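Long-range contacts in ferric-siderophore receptor protein (PDB 2X4L), which probably binds ferric siderophores outside the cell membrane and passes them on for uptake, as solute-binding proteins of its family do: residues P71-D76 against L94-G99; I264-A269 against R296-I301. All blocks are in the same frame, centred on the assembly; numbering follows the deposited sequence.

Contact 1 (P71-D76 against L94-G99)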
ATOM      1  N   PRO A  71       6.672  -3.746   8.605  1.00  8.11           N
ATOM      2  CA  PRO A  71       7.269  -2.495   9.059  1.00  9.06           C
ATOM      3  C   PRO A  71       6.305  -1.792   9.986  1.00  9.74           C
ATOM      4  O   PRO A  71       5.238  -1.383   9.567  1.00 11.73           O
ATOM      5  CB  PRO A  71       7.460  -1.699   7.727  1.00  9.60           C
ATOM      6  CG  PRO A  71       7.450  -2.729   6.679  1.00  9.92           C
ATOM      7  CD  PRO A  71       6.416  -3.768   7.148  1.00  9.84           C
ATOM      8  N   THR A  72       6.693  -1.640  11.279  1.00  9.34           N
ATOM      9  CA  THR A  72       5.764  -1.157  12.297  1.00  8.43           C
ATOM     10  C   THR A  72       6.251   0.083  13.012  1.00  9.62           C
ATOM     11  O   THR A  72       5.470   1.007  13.226  1.00 10.79           O
ATOM     12  CB  THR A  72       5.440  -2.277  13.286  1.00  8.93           C
ATOM     13  OG1 THR A  72       4.939  -3.425  12.564  1.00  9.50           O
ATOM     14  CG2 THR A  72       4.260  -1.772  14.207  1.00 10.32           C
ATOM     15  N   THR A  73       7.556   0.058  13.430  1.00 10.81           N
ATOM     16  CA  THR A  73       8.130   1.269  14.003  1.00 11.41           C
ATOM     17  C   THR A  73       9.411   1.589  13.266  1.00 12.78           C
ATOM     18  O   THR A  73      10.043   0.729  12.612  1.00 12.92           O
ATOM     19  CB  THR A  73       8.468   1.147  15.466  1.00 12.56           C
ATOM     20  OG1 THR A  73       9.406   0.060  15.665  1.00 12.71           O
ATOM     21  CG2 THR A  73       7.192   0.948  16.296  1.00 13.81           C
ATOM     22  N   THR A  74       9.763   2.844  13.332  1.00 15.90           N
ATOM     23  CA  THR A  74      11.038   3.332  12.798  1.00 17.69           C
ATOM     24  C   THR A  74      12.099   3.227  13.885  1.00 18.03           C
ATOM     25  O   THR A  74      11.843   2.935  15.093  1.00 17.82           O
ATOM     26  CB  THR A  74      10.909   4.791  12.340  1.00 18.28           C
ATOM     27  OG1 THR A  74      10.933   5.578  13.543  1.00 24.82           O
ATOM     28  CG2 THR A  74       9.660   5.005  11.488  1.00 21.49           C
ATOM     29  N   LYS A  75      13.337   3.532  13.520  1.00 21.03           N
ATOM     30  CA  LYS A  75      14.427   3.481  14.500  1.00 24.28           C
ATOM     31  C   LYS A  75      14.345   4.484  15.644  1.00 24.68           C
ATOM     32  O   LYS A  75      15.006   4.328  16.719  1.00 25.76           O
ATOM     33  CB  LYS A  75      15.757   3.615  13.786  1.00 26.56           C
ATOM     34  CG  LYS A  75      15.865   2.466  12.762  1.00 32.38           C
ATOM     35  CD  LYS A  75      17.287   2.105  12.644  1.00 38.97           C
ATOM     36  CE  LYS A  75      17.677   1.771  11.228  1.00 37.60           C
ATOM     37  NZ  LYS A  75      19.126   1.874  11.438  1.00 22.68           N
ATOM     38  N   ASP A  76      13.523   5.504  15.454  1.00 23.55           N
ATOM     39  CA  ASP A  76      13.237   6.454  16.534  1.00 24.74           C
ATOM     40  C   ASP A  76      12.087   6.018  17.391  1.00 22.76           C
ATOM     41  O   ASP A  76      11.685   6.745  18.318  1.00 23.99           O
ATOM     42  CB  ASP A  76      12.878   7.844  15.997  1.00 26.13           C
ATOM     43  CG  ASP A  76      14.001   8.449  15.153  1.00 32.93           C
ATOM     44  OD1 ASP A  76      15.163   8.546  15.659  1.00 43.28           O
ATOM     45  OD2 ASP A  76      13.727   8.805  13.987  1.00 42.39           O
ATOM     46  N   LEU A  94       5.338  -8.887  15.957  1.00  9.74           N
ATOM     47  CA  LEU A  94       5.888 -10.207  15.752  1.00  8.35           C
ATOM     48  C   LEU A  94       7.085 -10.159  14.830  1.00  9.86           C
ATOM     49  O   LEU A  94       7.857 -11.138  14.752  1.00 11.73           O
ATOM     50  CB  LEU A  94       4.777 -11.089  15.146  1.00  8.51           C
ATOM     51  CG  LEU A  94       3.618 -11.290  16.119  1.00  9.73           C
ATOM     52  CD1 LEU A  94       2.477 -11.997  15.312  1.00 11.99           C
ATOM     53  CD2 LEU A  94       3.967 -12.167  17.318  1.00  9.87           C
ATOM     54  N   GLY A  95       7.220  -9.062  14.082  1.00 10.37           N
ATOM     55  CA  GLY A  95       8.306  -8.865  13.135  1.00 10.57           C
ATOM     56  C   GLY A  95       8.157  -7.377  12.730  1.00  9.35           C
ATOM     57  O   GLY A  95       7.008  -6.912  12.595  1.00  9.99           O
ATOM     58  N   ASN A  96       9.290  -6.715  12.495  1.00 10.04           N
ATOM     59  CA  ASN A  96       9.299  -5.234  12.326  1.00  8.56           C
ATOM     60  C   ASN A  96       9.847  -4.830  10.971  1.00 10.86           C
ATOM     61  O   ASN A  96      10.409  -3.707  10.814  1.00 13.39           O
ATOM     62  CB  ASN A  96      10.072  -4.545  13.478  1.00 10.65           C
ATOM     63  CG  ASN A  96       9.496  -3.192  13.829  1.00 11.26           C
ATOM     64  OD1 ASN A  96       8.728  -2.599  13.075  1.00 10.58           O
ATOM     65  ND2 ASN A  96       9.917  -2.670  15.002  1.00 14.99           N
ATOM     66  N   GLU A  97       9.712  -5.744  10.010  1.00 10.91           N
ATOM     67  CA  GLU A  97      10.139  -5.555   8.617  1.00 12.28           C
ATOM     68  C   GLU A  97       9.295  -6.582   7.830  1.00 10.34           C
ATOM     69  O   GLU A  97       8.683  -7.492   8.445  1.00 10.81           O
ATOM     70  CB  GLU A  97      11.669  -5.721   8.387  1.00 13.75           C
ATOM     71  CG  GLU A  97      12.095  -7.101   8.748  1.00 17.44           C
ATOM     72  CD  GLU A  97      13.617  -7.325   8.714  1.00 30.39           C
ATOM     73  OE1 GLU A  97      14.345  -6.322   8.692  1.00 29.71           O
ATOM     74  OE2 GLU A  97      14.076  -8.513   8.708  1.00 35.02           O
ATOM     75  N   TRP A  98       9.305  -6.426   6.501  1.00 11.25           N
ATOM     76  CA  TRP A  98       8.639  -7.429   5.673  1.00  9.31           C
ATOM     77  C   TRP A  98       9.303  -8.819   5.830  1.00 10.25           C
ATOM     78  O   TRP A  98      10.539  -8.973   6.013  1.00 12.29           O
ATOM     79  CB  TRP A  98       8.725  -6.983   4.239  1.00 13.45           C
ATOM     80  CG  TRP A  98       8.063  -7.944   3.271  1.00 11.40           C
ATOM     81  CD1 TRP A  98       6.797  -7.830   2.763  1.00 11.83           C
ATOM     82  CD2 TRP A  98       8.693  -9.053   2.590  1.00 13.96           C
ATOM     83  NE1 TRP A  98       6.588  -8.892   1.887  1.00 13.05           N
ATOM     84  CE2 TRP A  98       7.688  -9.660   1.792  1.00 11.59           C
ATOM     85  CE3 TRP A  98       9.965  -9.673   2.680  1.00 17.19           C
ATOM     86  CZ2 TRP A  98       7.991 -10.773   0.939  1.00 17.19           C
ATOM     87  CZ3 TRP A  98      10.218 -10.855   1.881  1.00 18.92           C
ATOM     88  CH2 TRP A  98       9.230 -11.367   1.074  1.00 18.13           C
ATOM     89  N   GLY A  99       8.461  -9.850   5.821  1.00  9.45           N
ATOM     90  CA  GLY A  99       8.945 -11.225   5.806  1.00 11.28           C
ATOM     91  C   GLY A  99       9.479 -11.763   7.096  1.00 12.15           C
ATOM     92  O   GLY A  99      10.340 -12.648   7.134  1.00 15.02           O
TER
HETATM   93  O   HOH W   1      11.578  -1.593  11.941  1.00 18.25           O
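N96 OD1 takes two backbone N-H groups from the loop facing it, T72 N and T73 N, each 2.9 Å away. The two arrive differently: T72 N comes almost head-on to the C=O, with a bent N-H...O angle of 142°, whereas T73 N lies in the carbonyl plane on a lone pair and makes a straighter bond of 165°. The other end of the same amide is held too. N96 ND2 donates to T73 OG1 at 2.9 Å, and the hydroxyl oxygen lies nearly in the amide plane, so three bonds fix the rotation of the N96 head. T73 places its hydroxyl for this by a chi1 of 58°, which sets OG1 between its own backbone N and carbonyl carbon. T72 CB also packs against N96 OD1 at 3.3 Å, but its hydroxyl looks elsewhere, to G70 O and T52 OG1.

All this happens where strands 67-69 and 92-95, parallel neighbours in the five-stranded sheet of one lobe of the binding protein, run out into loops. G95 pairs with G70 through the backbone, and just beyond, N96 adds its side chain to the link. Water 1 sits beside the amide, within hydrogen-bonding distance of both T73 O (2.9 Å) and N96 O (2.7 Å). Nearer the strands, the P71 ring lies against the main chain of E97 and W98, with P71 CD 4.0 Å from W98 N. The W98 indole leads away from P71 and meets W126 edge-to-face, while the E97 carboxylate pairs with K100.

Contact 2 (I264-A269 against R296-I301); sequences IMDDRA and RSPEPI
The R268 guanidinium has P298 CB over one face and carboxylates at its edge: D266 is gripped side-on by NE and NH2, and E299 OE2 lies near the plane beside NH1. P298 CB also sits 3.7 Å above the R296 guanidinium plane, so the proline carbon is packed between two arginines; R296 itself pairs with D221. The site lies at the ends of parallel strands 262-266 and 293-296 in the mixed sheet of the second lobe, whose loops here probably face the cleft between lobes, as in relatives. D266 and R296 form a parallel beta bridge, and R296 N donates to M265 O at 2.9 Å, almost straight at 175°.

At the end of strand 262-266, D266 OD1 accepts from R268 N, closing an Asx turn, and again from R268 NE at 2.9 Å on its syn lone pair. R268 NH2 reaches D266 OD2 at 2.8 Å, also on a syn lone pair. A bend at chi3 (-60°) brings the R268 head back to D266 while R268 NH1 meets the anti lone pair of E299 OE2 at 2.7 Å, the two planes 63° apart. A leucine in place of R268 would probably leave E299 OE2 without its positive mate and D266 without the two-nitrogen grip on its carboxylate. E299 OE1 bonds W126 NE1, and D266 OD2 has a second partner in S205 OG. Water 2 donates to D267 OD1 and accepts from E299 N, and S297 OG gives its proton to D267 OD2 at 2.6 Å.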
ATOM      1  N   ILE A 264       6.424  10.490  -8.065  1.00  8.48           N
ATOM      2  CA  ILE A 264       5.845   9.969  -6.845  1.00  8.45           C
ATOM      3  C   ILE A 264       6.738   8.831  -6.370  1.00  9.43           C
ATOM      4  O   ILE A 264       6.971   7.856  -7.151  1.00 10.26           O
ATOM      5  CB  ILE A 264       4.388   9.626  -7.013  1.00  8.42           C
ATOM      6  CG1 ILE A 264       4.073   8.455  -7.988  1.00  8.91           C
ATOM      7  CG2 ILE A 264       3.655  10.955  -7.588  1.00 10.85           C
ATOM      8  CD1 ILE A 264       2.581   8.000  -8.067  1.00 10.35           C
ATOM      9  N   MET A 265       7.346   8.993  -5.189  1.00  8.47           N
ATOM     10  CA  MET A 265       8.378   8.063  -4.722  1.00  8.81           C
ATOM     11  C   MET A 265       7.859   7.191  -3.572  1.00  8.83           C
ATOM     12  O   MET A 265       7.331   7.672  -2.580  1.00  9.81           O
ATOM     13  CB  MET A 265       9.589   8.846  -4.207  1.00 11.51           C
ATOM     14  CG  MET A 265      10.401   9.515  -5.378  1.00 12.47           C
ATOM     15  SD  MET A 265      11.043   8.415  -6.540  1.00 10.37           S
ATOM     16  CE  MET A 265      12.269   7.544  -5.548  1.00 13.66           C
ATOM     17  N   ASP A 266       8.134   5.899  -3.707  1.00  8.08           N
ATOM     18  CA  ASP A 266       7.837   4.886  -2.707  1.00  8.49           C
ATOM     19  C   ASP A 266       8.220   5.413  -1.307  1.00  8.52           C
ATOM     20  O   ASP A 266       9.376   5.849  -1.065  1.00 10.37           O
ATOM     21  CB  ASP A 266       8.713   3.671  -3.053  1.00  9.61           C
ATOM     22  CG  ASP A 266       8.306   2.368  -2.359  1.00  8.41           C
ATOM     23  OD1 ASP A 266       7.671   2.357  -1.321  1.00 10.34           O
ATOM     24  OD2 ASP A 266       8.750   1.361  -2.960  1.00  9.64           O
ATOM     25  N   ASP A 267       7.275   5.266  -0.396  1.00  9.00           N
ATOM     26  CA  ASP A 267       7.422   5.721   0.963  1.00  9.66           C
ATOM     27  C   ASP A 267       7.823   4.643   1.992  1.00  9.12           C
ATOM     28  O   ASP A 267       7.959   4.963   3.211  1.00 11.79           O
ATOM     29  CB  ASP A 267       6.127   6.372   1.391  1.00 10.80           C
ATOM     30  CG  ASP A 267       4.932   5.441   1.367  1.00 11.28           C
ATOM     31  OD1 ASP A 267       5.009   4.281   1.015  1.00  9.80           O
ATOM     32  OD2 ASP A 267       3.824   5.975   1.831  1.00 11.45           O
ATOM     33  N   ARG A 268       8.055   3.407   1.541  1.00  8.44           N
ATOM     34  CA  ARG A 268       8.192   2.347   2.550  1.00  8.88           C
ATOM     35  C   ARG A 268       9.538   2.236   3.213  1.00 13.07           C
ATOM     36  O   ARG A 268      10.537   2.728   2.660  1.00 13.46           O
ATOM     37  CB  ARG A 268       7.826   1.014   1.843  1.00  8.61           C
ATOM     38  CG  ARG A 268       6.319   0.952   1.486  1.00 11.04           C
ATOM     39  CD  ARG A 268       5.978  -0.291   0.673  1.00 11.45           C
ATOM     40  NE  ARG A 268       6.747  -0.283  -0.595  1.00  9.63           N
ATOM     41  CZ  ARG A 268       7.167  -1.371  -1.166  1.00 14.70           C
ATOM     42  NH1 ARG A 268       6.749  -2.594  -0.745  1.00 17.29           N
ATOM     43  NH2 ARG A 268       7.981  -1.228  -2.205  1.00 15.68           N
ATOM     44  N   ALA A 269       9.579   1.532   4.354  1.00 13.04           N
ATOM     45  CA  ALA A 269      10.789   1.385   5.167  1.00 17.44           C
ATOM     46  C   ALA A 269      12.014   0.873   4.461  1.00 18.87           C
ATOM     47  O   ALA A 269      13.138   1.227   4.855  1.00 23.83           O
ATOM     48  CB  ALA A 269      10.443   0.428   6.368  1.00 17.53           C
ATOM     49  N   ARG A 296       4.537   8.263  -2.948  1.00  9.37           N
ATOM     50  CA  ARG A 296       3.644   7.260  -3.391  1.00  8.49           C
ATOM     51  C   ARG A 296       3.581   6.189  -2.279  1.00  8.86           C
ATOM     52  O   ARG A 296       4.656   5.871  -1.741  1.00 10.00           O
ATOM     53  CB  ARG A 296       4.189   6.533  -4.637  1.00  9.00           C
ATOM     54  CG  ARG A 296       3.232   5.380  -5.093  1.00  9.88           C
ATOM     55  CD  ARG A 296       3.814   4.521  -6.252  1.00 10.33           C
ATOM     56  NE  ARG A 296       2.908   3.410  -6.432  1.00  9.13           N
ATOM     57  CZ  ARG A 296       3.285   2.239  -6.944  1.00  9.55           C
ATOM     58  NH1 ARG A 296       4.580   2.012  -7.317  1.00 11.23           N
ATOM     59  NH2 ARG A 296       2.376   1.233  -6.941  1.00  9.62           N
ATOM     60  N   SER A 297       2.393   5.601  -2.037  1.00  9.26           N
ATOM     61  CA  SER A 297       2.307   4.439  -1.139  1.00  8.27           C
ATOM     62  C   SER A 297       2.022   3.192  -1.976  1.00  9.09           C
ATOM     63  O   SER A 297       0.853   2.917  -2.308  1.00  9.49           O
ATOM     64  CB  SER A 297       1.177   4.686  -0.131  1.00  7.71           C
ATOM     65  OG  SER A 297       1.513   5.742   0.726  1.00  9.47           O
ATOM     66  N   PRO A 298       3.072   2.426  -2.379  1.00  8.84           N
ATOM     67  CA  PRO A 298       2.781   1.260  -3.226  1.00  9.11           C
ATOM     68  C   PRO A 298       2.022   0.178  -2.457  1.00  8.43           C
ATOM     69  O   PRO A 298       1.497  -0.711  -3.064  1.00 10.03           O
ATOM     70  CB  PRO A 298       4.181   0.735  -3.660  1.00  9.04           C
ATOM     71  CG  PRO A 298       5.060   1.968  -3.417  1.00  8.85           C
ATOM     72  CD  PRO A 298       4.508   2.598  -2.129  1.00  8.82           C
ATOM     73  N   GLU A 299       1.990   0.285  -1.122  1.00  8.85           N
ATOM     74  CA  GLU A 299       1.105  -0.595  -0.287  1.00  8.04           C
ATOM     75  C   GLU A 299       0.104   0.322   0.416  1.00  9.95           C
ATOM     76  O   GLU A 299       0.268   0.642   1.616  1.00  9.45           O
ATOM     77  CB  GLU A 299       1.906  -1.332   0.760  1.00  8.17           C
ATOM     78  CG  GLU A 299       2.865  -2.348   0.067  1.00  9.48           C
ATOM     79  CD  GLU A 299       3.531  -3.257   1.062  1.00  7.78           C
ATOM     80  OE1 GLU A 299       2.849  -3.820   1.943  1.00  9.58           O
ATOM     81  OE2 GLU A 299       4.791  -3.381   0.996  1.00 10.36           O
ATOM     82  N   PRO A 300      -0.924   0.806  -0.266  1.00  8.52           N
ATOM     83  CA  PRO A 300      -1.947   1.610   0.429  1.00  8.36           C
ATOM     84  C   PRO A 300      -2.456   0.832   1.625  1.00  8.82           C
ATOM     85  O   PRO A 300      -2.575  -0.418   1.608  1.00 10.53           O
ATOM     86  CB  PRO A 300      -3.081   1.740  -0.622  1.00  9.51           C
ATOM     87  CG  PRO A 300      -2.290   1.681  -1.943  1.00  9.97           C
ATOM     88  CD  PRO A 300      -1.245   0.603  -1.713  1.00  8.76           C
ATOM     89  N   ILE A 301      -2.748   1.583   2.691  1.00  8.89           N
ATOM     90  CA  ILE A 301      -3.494   1.046   3.835  1.00 10.44           C
ATOM     91  C   ILE A 301      -4.931   1.104   3.380  1.00  9.71           C
ATOM     92  O   ILE A 301      -5.481   2.155   3.025  1.00 11.18           O
ATOM     93  CB  ILE A 301      -3.291   1.937   5.055  1.00  9.10           C
ATOM     94  CG1 ILE A 301      -1.812   1.940   5.504  1.00 12.02           C
ATOM     95  CG2 ILE A 301      -4.259   1.534   6.148  1.00 10.90           C
ATOM     96  CD1 ILE A 301      -1.485   3.140   6.473  1.00 12.72           C
TER
HETATM   97  O   HOH W   2       3.183   2.126   0.931  1.00  5.11           O

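In the fold
After a short antiparallel hairpin, 29-32 with 38-41, the chain builds the five-stranded parallel sheet, and contact 1 closes the loop that leaves strand 67-69 and returns through strand 92-95. It then finishes that lobe, runs along the long helix 173-195 and enters the mixed sheet. Contact 2 closes a later loop there, joining the end of strand 262-266 to the chain leaving strand 293-296 for helix 304-320. The two loops follow in series, neither enclosing the other. Their centres lie 15 Å apart, yet loops from the two lobes touch: P71 CB packs on A269 CB at 3.9 Å, and W126, partner of W98, also bonds E299.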